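Local coordinates for protein beta-galactosidase (Trichoderma reesei, PDB 3OG2) that probably hydrolyses terminal non-reducing beta-D-galactose residues of beta-D-galactosides, as a glycoprotein of glycoside hydrolase family 35, at residues G338-Y342 and P937-F941; D285-G289 and V932-P937. All blocks are in the same frame, centred on the assembly; numbering follows the deposited sequence.

Contact 1. Residues G338-Y342 and P937-F941. With NAG (2-acetamido-2-deoxy-beta-D-glucopyranose), chain C.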
# COMPACT_ATOMS: atom_id res chain seq x y z
N GLY A 338 7.21 10.19 -6.42
CA GLY A 338 5.94 9.59 -6.78
C GLY A 338 4.94 10.72 -7.02
O GLY A 338 5.24 11.89 -6.86
N TYR A 339 3.74 10.30 -7.40
CA TYR A 339 2.65 11.24 -7.71
C TYR A 339 1.49 10.92 -6.80
O TYR A 339 1.68 10.39 -5.71
CB TYR A 339 2.39 11.26 -9.22
CG TYR A 339 2.21 9.91 -9.86
CD1 TYR A 339 3.32 9.20 -10.41
CD2 TYR A 339 0.93 9.33 -9.93
CE1 TYR A 339 3.10 7.95 -11.00
CE2 TYR A 339 0.75 8.08 -10.52
CZ TYR A 339 1.85 7.41 -11.04
OH TYR A 339 1.66 6.18 -11.64
N THR A 340 0.25 11.31 -7.17
CA THR A 340 -0.83 11.19 -6.18
C THR A 340 -1.15 9.74 -5.87
O THR A 340 -1.32 9.35 -4.72
CB THR A 340 -2.12 11.87 -6.68
OG1 THR A 340 -1.79 13.19 -7.07
CG2 THR A 340 -3.09 11.93 -5.50
N SER A 341 -1.28 8.90 -6.89
CA SER A 341 -1.65 7.53 -6.60
C SER A 341 -0.55 6.78 -5.85
O SER A 341 0.63 6.88 -6.16
CB SER A 341 -1.91 6.84 -7.97
OG SER A 341 -2.27 5.45 -7.74
N TYR A 342 -0.96 5.91 -4.91
CA TYR A 342 -0.02 4.91 -4.35
C TYR A 342 -0.66 3.52 -4.57
O TYR A 342 -0.54 2.62 -3.75
CB TYR A 342 0.26 5.11 -2.89
CG TYR A 342 1.59 4.54 -2.39
CD1 TYR A 342 2.82 4.83 -3.01
CD2 TYR A 342 1.59 3.69 -1.29
CE1 TYR A 342 4.02 4.28 -2.52
CE2 TYR A 342 2.80 3.15 -0.77
CZ TYR A 342 3.98 3.47 -1.43
OH TYR A 342 5.12 2.94 -0.87
N PRO A 937 2.20 10.44 -15.05
CA PRO A 937 1.29 9.78 -16.01
C PRO A 937 -0.16 9.75 -15.57
O PRO A 937 -1.02 9.21 -16.29
CB PRO A 937 1.82 8.32 -15.96
CG PRO A 937 2.13 8.16 -14.50
CD PRO A 937 2.70 9.48 -14.03
N GLN A 938 -0.46 10.27 -14.36
CA GLN A 938 -1.84 10.05 -13.87
C GLN A 938 -2.92 10.91 -14.52
O GLN A 938 -2.78 12.14 -14.53
CB GLN A 938 -1.83 10.27 -12.34
CG GLN A 938 -3.18 9.84 -11.71
CD GLN A 938 -3.11 9.76 -10.21
OE1 GLN A 938 -2.14 10.20 -9.56
NE2 GLN A 938 -4.16 9.18 -9.63
N THR A 939 -3.96 10.26 -15.01
CA THR A 939 -5.11 10.98 -15.55
C THR A 939 -6.38 10.64 -14.78
O THR A 939 -7.36 11.38 -14.83
CB THR A 939 -5.36 10.62 -17.03
OG1 THR A 939 -5.39 9.18 -17.18
CG2 THR A 939 -4.27 11.18 -17.95
N GLU A 940 -6.39 9.52 -14.04
CA GLU A 940 -7.60 9.05 -13.33
C GLU A 940 -7.31 9.10 -11.84
O GLU A 940 -6.32 8.46 -11.37
CB GLU A 940 -7.94 7.65 -13.82
CG GLU A 940 -9.08 7.03 -12.99
CD GLU A 940 -9.73 5.86 -13.66
OE1 GLU A 940 -9.36 5.45 -14.78
OE2 GLU A 940 -10.69 5.32 -13.06
N PHE A 941 -8.13 9.82 -11.09
CA PHE A 941 -7.94 10.14 -9.67
C PHE A 941 -9.06 9.54 -8.84
O PHE A 941 -10.14 10.16 -8.77
CB PHE A 941 -7.89 11.69 -9.47
CG PHE A 941 -6.64 12.23 -10.14
CD1 PHE A 941 -6.60 12.57 -11.47
CD2 PHE A 941 -5.45 12.38 -9.38
CE1 PHE A 941 -5.43 13.08 -12.07
CE2 PHE A 941 -4.29 12.92 -9.96
CZ PHE A 941 -4.27 13.25 -11.29
C1 NAG C . -0.13 14.01 -21.78
C2 NAG C . 0.70 13.28 -20.71
C3 NAG C . 2.16 13.74 -20.86
C4 NAG C . 2.68 13.48 -22.28
C5 NAG C . 1.69 14.07 -23.31
C6 NAG C . 2.08 13.69 -24.74
C7 NAG C . -0.44 12.87 -18.60
C8 NAG C . -1.18 13.52 -17.43
N2 NAG C . 0.20 13.70 -19.40
O3 NAG C . 2.95 13.07 -19.88
O4 NAG C . 3.90 14.19 -22.43
O5 NAG C . 0.38 13.63 -23.05
O6 NAG C . 1.26 14.50 -25.61
O7 NAG C . -0.50 11.67 -18.79
O HOH W 1 -0.54 12.45 -10.02

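Contact 2. Residues D285-G289 and V932-P937. With NAG (2-acetamido-2-deoxy-beta-D-glucopyranose), chain C; NAG (2-acetamido-2-deoxy-beta-D-glucopyranose), chain B; MAN (alpha-D-mannopyranose), chain D.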
# COMPACT_ATOMS: atom_id res chain seq x y z
N ASP A 285 5.97 4.27 -8.65
CA ASP A 285 6.02 4.77 -10.02
C ASP A 285 6.28 6.28 -9.93
O ASP A 285 5.56 6.93 -9.17
CB ASP A 285 4.70 4.49 -10.74
CG ASP A 285 4.75 4.73 -12.24
OD1 ASP A 285 5.75 4.34 -12.91
OD2 ASP A 285 3.78 5.26 -12.83
N PRO A 286 7.25 6.84 -10.59
CA PRO A 286 7.55 8.27 -10.51
C PRO A 286 6.64 9.11 -11.41
O PRO A 286 5.96 8.59 -12.31
CB PRO A 286 8.99 8.39 -11.07
CG PRO A 286 9.02 7.25 -12.09
CD PRO A 286 8.20 6.11 -11.50
N PHE A 287 6.66 10.42 -11.16
CA PHE A 287 6.17 11.29 -12.21
C PHE A 287 6.87 10.92 -13.54
O PHE A 287 8.06 10.59 -13.53
CB PHE A 287 6.44 12.75 -11.85
CG PHE A 287 5.36 13.41 -11.04
CD1 PHE A 287 4.15 13.82 -11.64
CD2 PHE A 287 5.57 13.65 -9.68
CE1 PHE A 287 3.16 14.46 -10.90
CE2 PHE A 287 4.58 14.27 -8.94
CZ PHE A 287 3.40 14.69 -9.53
N GLY A 288 6.12 11.00 -14.63
CA GLY A 288 6.62 10.60 -15.96
C GLY A 288 6.80 9.08 -16.05
O GLY A 288 7.46 8.60 -16.99
N GLY A 289 6.21 8.31 -15.15
CA GLY A 289 6.35 6.87 -15.11
C GLY A 289 5.40 6.17 -16.04
O GLY A 289 4.84 6.71 -16.99
N VAL A 932 -0.43 16.87 -13.77
CA VAL A 932 0.61 17.64 -14.41
C VAL A 932 0.56 17.26 -15.89
O VAL A 932 1.02 16.19 -16.31
CB VAL A 932 2.03 17.41 -13.80
CG1 VAL A 932 3.05 18.24 -14.59
CG2 VAL A 932 2.03 17.79 -12.32
N SER A 933 -0.01 18.17 -16.68
CA SER A 933 -0.47 17.74 -18.02
C SER A 933 0.70 17.40 -18.93
O SER A 933 0.55 16.58 -19.86
CB SER A 933 -1.37 18.82 -18.65
OG SER A 933 -0.56 19.85 -19.22
N ASN A 934 1.88 18.01 -18.69
CA ASN A 934 3.03 17.81 -19.57
C ASN A 934 4.04 16.82 -18.98
O ASN A 934 5.09 16.65 -19.57
CB ASN A 934 3.73 19.16 -19.87
CG ASN A 934 4.24 19.82 -18.59
OD1 ASN A 934 3.61 19.79 -17.56
ND2 ASN A 934 5.45 20.41 -18.66
N ILE A 935 3.70 16.15 -17.86
CA ILE A 935 4.64 15.21 -17.26
C ILE A 935 3.94 13.87 -16.99
O ILE A 935 4.50 12.80 -17.35
CB ILE A 935 5.24 15.74 -15.95
CG1 ILE A 935 5.96 17.07 -16.24
CG2 ILE A 935 6.18 14.68 -15.34
CD1 ILE A 935 6.66 17.68 -15.00
N GLY A 936 2.75 13.83 -16.41
CA GLY A 936 2.04 12.57 -16.25
C GLY A 936 2.62 11.70 -15.16
O GLY A 936 3.51 12.12 -14.40
N PRO A 937 2.20 10.44 -15.05
CA PRO A 937 1.29 9.78 -16.01
C PRO A 937 -0.16 9.75 -15.57
O PRO A 937 -1.02 9.21 -16.29
CB PRO A 937 1.82 8.32 -15.96
CG PRO A 937 2.13 8.16 -14.50
CD PRO A 937 2.70 9.48 -14.03
C1 NAG C . -0.13 14.01 -21.78
C2 NAG C . 0.70 13.28 -20.71
C3 NAG C . 2.16 13.74 -20.86
C4 NAG C . 2.68 13.48 -22.28
C5 NAG C . 1.69 14.07 -23.31
C6 NAG C . 2.08 13.69 -24.74
C7 NAG C . -0.44 12.87 -18.60
C8 NAG C . -1.18 13.52 -17.43
N2 NAG C . 0.20 13.70 -19.40
O3 NAG C . 2.95 13.07 -19.88
O4 NAG C . 3.90 14.19 -22.43
O5 NAG C . 0.38 13.63 -23.05
O6 NAG C . 1.26 14.50 -25.61
O7 NAG C . -0.50 11.67 -18.79
C1 NAG B . 5.03 13.55 -22.49
C2 NAG B . 6.12 14.49 -23.02
C3 NAG B . 7.46 13.75 -23.03
C4 NAG B . 7.77 13.20 -21.63
C5 NAG B . 6.57 12.38 -21.13
C6 NAG B . 6.75 11.79 -19.72
C7 NAG B . 5.52 16.04 -24.75
C8 NAG B . 4.99 16.17 -26.16
N2 NAG B . 5.88 14.79 -24.44
O3 NAG B . 8.47 14.69 -23.38
O4 NAG B . 8.89 12.36 -21.79
O5 NAG B . 5.39 13.16 -21.17
O6 NAG B . 6.86 12.85 -18.77
O7 NAG B . 5.03 16.75 -23.85
C1 MAN D . 13.84 7.66 -17.18
C2 MAN D . 14.58 6.47 -16.58
C3 MAN D . 13.91 5.17 -17.07
C4 MAN D . 12.41 5.18 -16.73
C5 MAN D . 11.76 6.42 -17.35
C6 MAN D . 10.29 6.54 -16.93
O2 MAN D . 14.44 6.58 -15.17
O3 MAN D . 14.53 4.03 -16.50
O4 MAN D . 11.81 4.02 -17.30
O5 MAN D . 12.46 7.60 -16.88
O6 MAN D . 10.18 6.62 -15.52

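Contact 1. Residues G338-Y342 and P937-F941
The side-chain amide of Q938 reaches across to the loop 338-342, and its oxygen is gripped by two donors. S341 N gives Q938 OE1 a hydrogen bond of 3.1 Å, bent to 142° at the hydrogen. A water gives it the second, 2.8 Å from the water oxygen to Q938 OE1. The same water accepts from T340 N. One amide oxygen is thus tied to two successive backbone N-H groups, one directly and one through water. Q938 OE1 also lies at the edge of the Y339 ring and in its plane, 3.2 Å from Y339 CD2. The ring and amide planes are 66° apart. P937 meets that ring over a face instead. Its CD makes a CH-pi contact 3.7 Å from the centroid of the Y339 ring, and its CG sits beside CZ and OH. T340 OG1 comes up to the edge of the F941 ring, 3.8 Å from F941 CE2.

Q938 CG is anti to the backbone N (chi1 -171°), and the extended chain carries the amide over to the loop. Q938 NE2 hydrogen-bonds E940 O at 2.9 Å, nearly straight and in the amide plane. That bond probably helps fix which way the amide is turned, with OE1 on the side of S341. Q938 CG packs over a face of F941. Further out, Y339 OH is hydrogen-bonded to D285, T340 OG1 to K930 N and S341 OG to E350.

The loop follows strand 318-321 of the TIM-barrel region, while E940 and F941 open strand 940-943 of an all-beta domain. This is a domain interface at the C-terminal, active-site end of the barrel. Next to it, Y342 hydrogen-bonds E122, a residue of the galactose site.

Contact 2. Residues D285-G289 and V932-P937
G288 N donates to the carbonyl oxygen of an unusual peptide, the cis bond between G936 and P937. The bond from G288 N to G936 O is 2.8 Å long and almost straight, 176° at the hydrogen. It arrives above the carbonyl plane, 55° out of it. The edge of the F287 ring meets the same oxygen, with F287 CD1 3.3 Å from G936 O. F287 CG stands anti to its own carbonyl carbon (chi1 -88°), which places the ring beside G936 O, with CE1 at V932. F287 CE1 touches V932 CG2 at 3.8 Å, and F287 CB packs on I935 CG2.

P937 lies along the other loop. Its CB meets G289 O at 3.6 Å, CG approaches D285 OD2, and CD faces P286 O and G288 N. D285 OD2 is itself hydrogen-bonded to Y339 OH and G291 N. With an alanine here, CG and CD would be gone, the cis peptide would probably not persist, and G936 O is likely to turn away from G288 N.

P286 to G289 form a type II turn with G288 at its third position, at positive phi. A side chain at G288 would be crowded by O6 of NAG chain B, and one at G936 would clash with O3 of NAG chain C. O6 of NAG chain B hydrogen-bonds I935 O at 2.8 Å, and N2 of NAG chain C donates to S933 O at 2.9 Å. The mannose C6 lies near G288 O.

Backbone carbonyls therefore do most of the polar work. G936 O joins the two loops, while S933 O and I935 O take hydrogen bonds from the protein's own glycan.

Overall arrangement
Contacts 1 and 2 have centres about 8 Å apart and share P937. Along the chain the order is 285-289, 338-342, 932-937, 937-941, so the two connections cross. Both earlier segments are loops of the TIM-barrel region, one after strand 275-280 and one after strand 318-321, which pair in the barrel sheet. Both later segments run consecutively from the end of strand 926-932 into strand 940-943 of an all-beta domain. The contacts also touch directly: Y339 OH probably bonds D285 OD2, and F287 packs against G338 and Y339. Together they join this domain, some 600 residues later, to the barrel near the galactose site, with the NAG of chain C beside both.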